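Side-chain contact in THUMP domain-containing protein (Pyrococcus horikoshii, PDB 1VBK), which probably binds RNA and ATP and is a putative thiamine-biosynthesis protein related to ThiI: residues A[6-11]-A[44-49]. Residues are numbered along the deposited sequence; the frame is centred on the assembly and turned at random.
Sequences VRYGEI and IFSRHG
The phenol end of Tyr8 lies beneath the carbonyl of Gly49, a contact of van der Waals type: Gly49 O sits over one face of the ring, 3.3 Å from Tyr8 CZ, and the Tyr8 hydroxyl OH approaches Gly49 C to 3.2 Å. Tyr8 CG stands between the backbone N and the carbonyl carbon (chi1 49°), which carries the ring across to His48 and Gly49, both at positive phi, which make the tight turn between strands 43-47 and 50-54.

Among the polar groups, Ser46 OG lies 3.1 Å from Tyr8 OH, oblique to the ring, while the clear hydrogen-bond partner of that hydroxyl is Glu23 on helix 19-36. Water completes the join: one molecule accepts from Tyr8 N at 2.9 Å and lies over the ring centre, close to Gly49 O as well. A leucine in place of Tyr8 would probably leave Glu23 without its phenolic mate and the Gly49 carbonyl without the ring beneath it.

Within the ThiI ferredoxin-like domain, strand 50-54 runs between strands 3-8 and 43-47, antiparallel to both, so the tyrosine spans that middle strand. Tyr8 and Ser46 both touch Ile51 on it, and helix 19-36 packs against both side chains.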
loop_
_atom_site.group_PDB
_atom_site.type_symbol
_atom_site.label_atom_id
_atom_site.label_comp_id
_atom_site.label_asym_id
_atom_site.label_seq_id
_atom_site.Cartn_x
_atom_site.Cartn_y
_atom_site.Cartn_z
ATOM N N VAL A 6 -24.126 -13.445 -11.881
ATOM C CA VAL A 6 -23.595 -12.219 -11.308
ATOM C C VAL A 6 -22.974 -11.414 -12.444
ATOM O O VAL A 6 -22.064 -11.892 -13.123
ATOM C CB VAL A 6 -22.532 -12.525 -10.244
ATOM C CG1 VAL A 6 -21.912 -11.219 -9.720
ATOM C CG2 VAL A 6 -23.171 -13.309 -9.102
ATOM N N ARG A 7 -23.483 -10.204 -12.658
ATOM C CA ARG A 7 -22.985 -9.342 -13.729
ATOM C C ARG A 7 -22.188 -8.188 -13.149
ATOM O O ARG A 7 -22.532 -7.652 -12.097
ATOM C CB ARG A 7 -24.151 -8.804 -14.567
ATOM C CG ARG A 7 -25.117 -9.896 -15.012
ATOM C CD ARG A 7 -26.192 -9.381 -15.971
ATOM N NE ARG A 7 -27.141 -10.444 -16.276
ATOM C CZ ARG A 7 -28.155 -10.789 -15.486
ATOM N NH1 ARG A 7 -28.363 -10.142 -14.343
ATOM N NH2 ARG A 7 -28.940 -11.804 -15.820
ATOM N N TYR A 8 -21.129 -7.798 -13.850
ATOM C CA TYR A 8 -20.263 -6.722 -13.385
ATOM C C TYR A 8 -19.632 -5.973 -14.547
ATOM O O TYR A 8 -19.793 -6.349 -15.711
ATOM C CB TYR A 8 -19.168 -7.308 -12.491
ATOM C CG TYR A 8 -18.475 -8.496 -13.119
ATOM C CD1 TYR A 8 -17.400 -8.322 -13.993
ATOM C CD2 TYR A 8 -18.930 -9.796 -12.878
ATOM C CE1 TYR A 8 -16.792 -9.413 -14.613
ATOM C CE2 TYR A 8 -18.334 -10.894 -13.498
ATOM C CZ TYR A 8 -17.267 -10.694 -14.363
ATOM O OH TYR A 8 -16.687 -11.772 -14.993
ATOM N N GLY A 9 -18.899 -4.917 -14.220
ATOM C CA GLY A 9 -18.252 -4.128 -15.248
ATOM C C GLY A 9 -19.244 -3.175 -15.877
ATOM O O GLY A 9 -20.381 -3.555 -16.164
ATOM N N GLU A 10 -18.824 -1.932 -16.083
ATOM C CA GLU A 10 -19.696 -0.938 -16.689
ATOM C C GLU A 10 -18.894 0.110 -17.455
ATOM O O GLU A 10 -17.850 0.574 -16.993
ATOM C CB GLU A 10 -20.569 -0.284 -15.612
ATOM C CG GLU A 10 -19.810 0.236 -14.403
ATOM C CD GLU A 10 -20.729 0.522 -13.227
ATOM O OE1 GLU A 10 -21.729 1.247 -13.417
ATOM O OE2 GLU A 10 -20.452 0.021 -12.114
ATOM N N ILE A 11 -19.385 0.466 -18.637
ATOM C CA ILE A 11 -18.714 1.446 -19.480
ATOM C C ILE A 11 -18.404 2.715 -18.698
ATOM O O ILE A 11 -19.194 3.151 -17.857
ATOM C CB ILE A 11 -19.579 1.814 -20.706
ATOM C CG1 ILE A 11 -19.980 0.541 -21.461
ATOM C CG2 ILE A 11 -18.808 2.758 -21.621
ATOM C CD1 ILE A 11 -18.807 -0.303 -21.937
ATOM N N ILE A 44 -18.294 -21.726 -7.960
ATOM C CA ILE A 44 -18.262 -20.303 -8.289
ATOM C C ILE A 44 -17.184 -20.189 -9.360
ATOM O O ILE A 44 -16.055 -20.636 -9.155
ATOM C CB ILE A 44 -17.845 -19.417 -7.093
ATOM C CG1 ILE A 44 -18.872 -19.527 -5.965
ATOM C CG2 ILE A 44 -17.714 -17.957 -7.550
ATOM C CD1 ILE A 44 -18.430 -18.849 -4.678
ATOM N N PHE A 45 -17.531 -19.624 -10.511
ATOM C CA PHE A 45 -16.556 -19.460 -11.580
ATOM C C PHE A 45 -16.902 -18.269 -12.457
ATOM O O PHE A 45 -18.046 -17.806 -12.470
ATOM C CB PHE A 45 -16.429 -20.749 -12.423
ATOM C CG PHE A 45 -17.685 -21.146 -13.157
ATOM C CD1 PHE A 45 -18.108 -20.446 -14.283
ATOM C CD2 PHE A 45 -18.428 -22.245 -12.739
ATOM C CE1 PHE A 45 -19.250 -20.839 -14.986
ATOM C CE2 PHE A 45 -19.570 -22.646 -13.434
ATOM C CZ PHE A 45 -19.982 -21.941 -14.561
ATOM N N SER A 46 -15.899 -17.774 -13.175
ATOM C CA SER A 46 -16.054 -16.628 -14.061
ATOM C C SER A 46 -15.793 -17.045 -15.503
ATOM O O SER A 46 -14.715 -17.560 -15.818
ATOM C CB SER A 46 -15.054 -15.533 -13.668
ATOM O OG SER A 46 -15.166 -14.387 -14.500
ATOM N N ARG A 47 -16.767 -16.823 -16.377
ATOM C CA ARG A 47 -16.592 -17.156 -17.783
ATOM C C ARG A 47 -17.292 -16.154 -18.686
ATOM O O ARG A 47 -18.441 -15.784 -18.458
ATOM C CB ARG A 47 -17.084 -18.580 -18.061
ATOM C CG ARG A 47 -16.136 -19.642 -17.504
ATOM C CD ARG A 47 -16.750 -21.023 -17.516
ATOM N NE ARG A 47 -16.067 -21.901 -16.573
ATOM C CZ ARG A 47 -16.543 -23.069 -16.154
ATOM N NH1 ARG A 47 -17.715 -23.512 -16.604
ATOM N NH2 ARG A 47 -15.856 -23.783 -15.267
ATOM N N HIS A 48 -16.559 -15.694 -19.692
ATOM C CA HIS A 48 -17.063 -14.736 -20.666
ATOM C C HIS A 48 -17.721 -13.490 -20.080
ATOM O O HIS A 48 -18.795 -13.078 -20.521
ATOM C CB HIS A 48 -18.009 -15.451 -21.631
ATOM C CG HIS A 48 -17.329 -16.503 -22.448
ATOM N ND1 HIS A 48 -16.412 -16.200 -23.432
ATOM C CD2 HIS A 48 -17.376 -17.856 -22.381
ATOM C CE1 HIS A 48 -15.922 -17.318 -23.935
ATOM N NE2 HIS A 48 -16.489 -18.338 -23.315
ATOM N N GLY A 49 -17.069 -12.897 -19.085
ATOM C CA GLY A 49 -17.572 -11.674 -18.481
ATOM C C GLY A 49 -18.680 -11.811 -17.461
ATOM O O GLY A 49 -19.222 -10.809 -16.999
HETATM O O HOH W 1 -21.089 -9.210 -16.432
HETATM O O HOH W 2 -17.965 -8.275 -17.516
#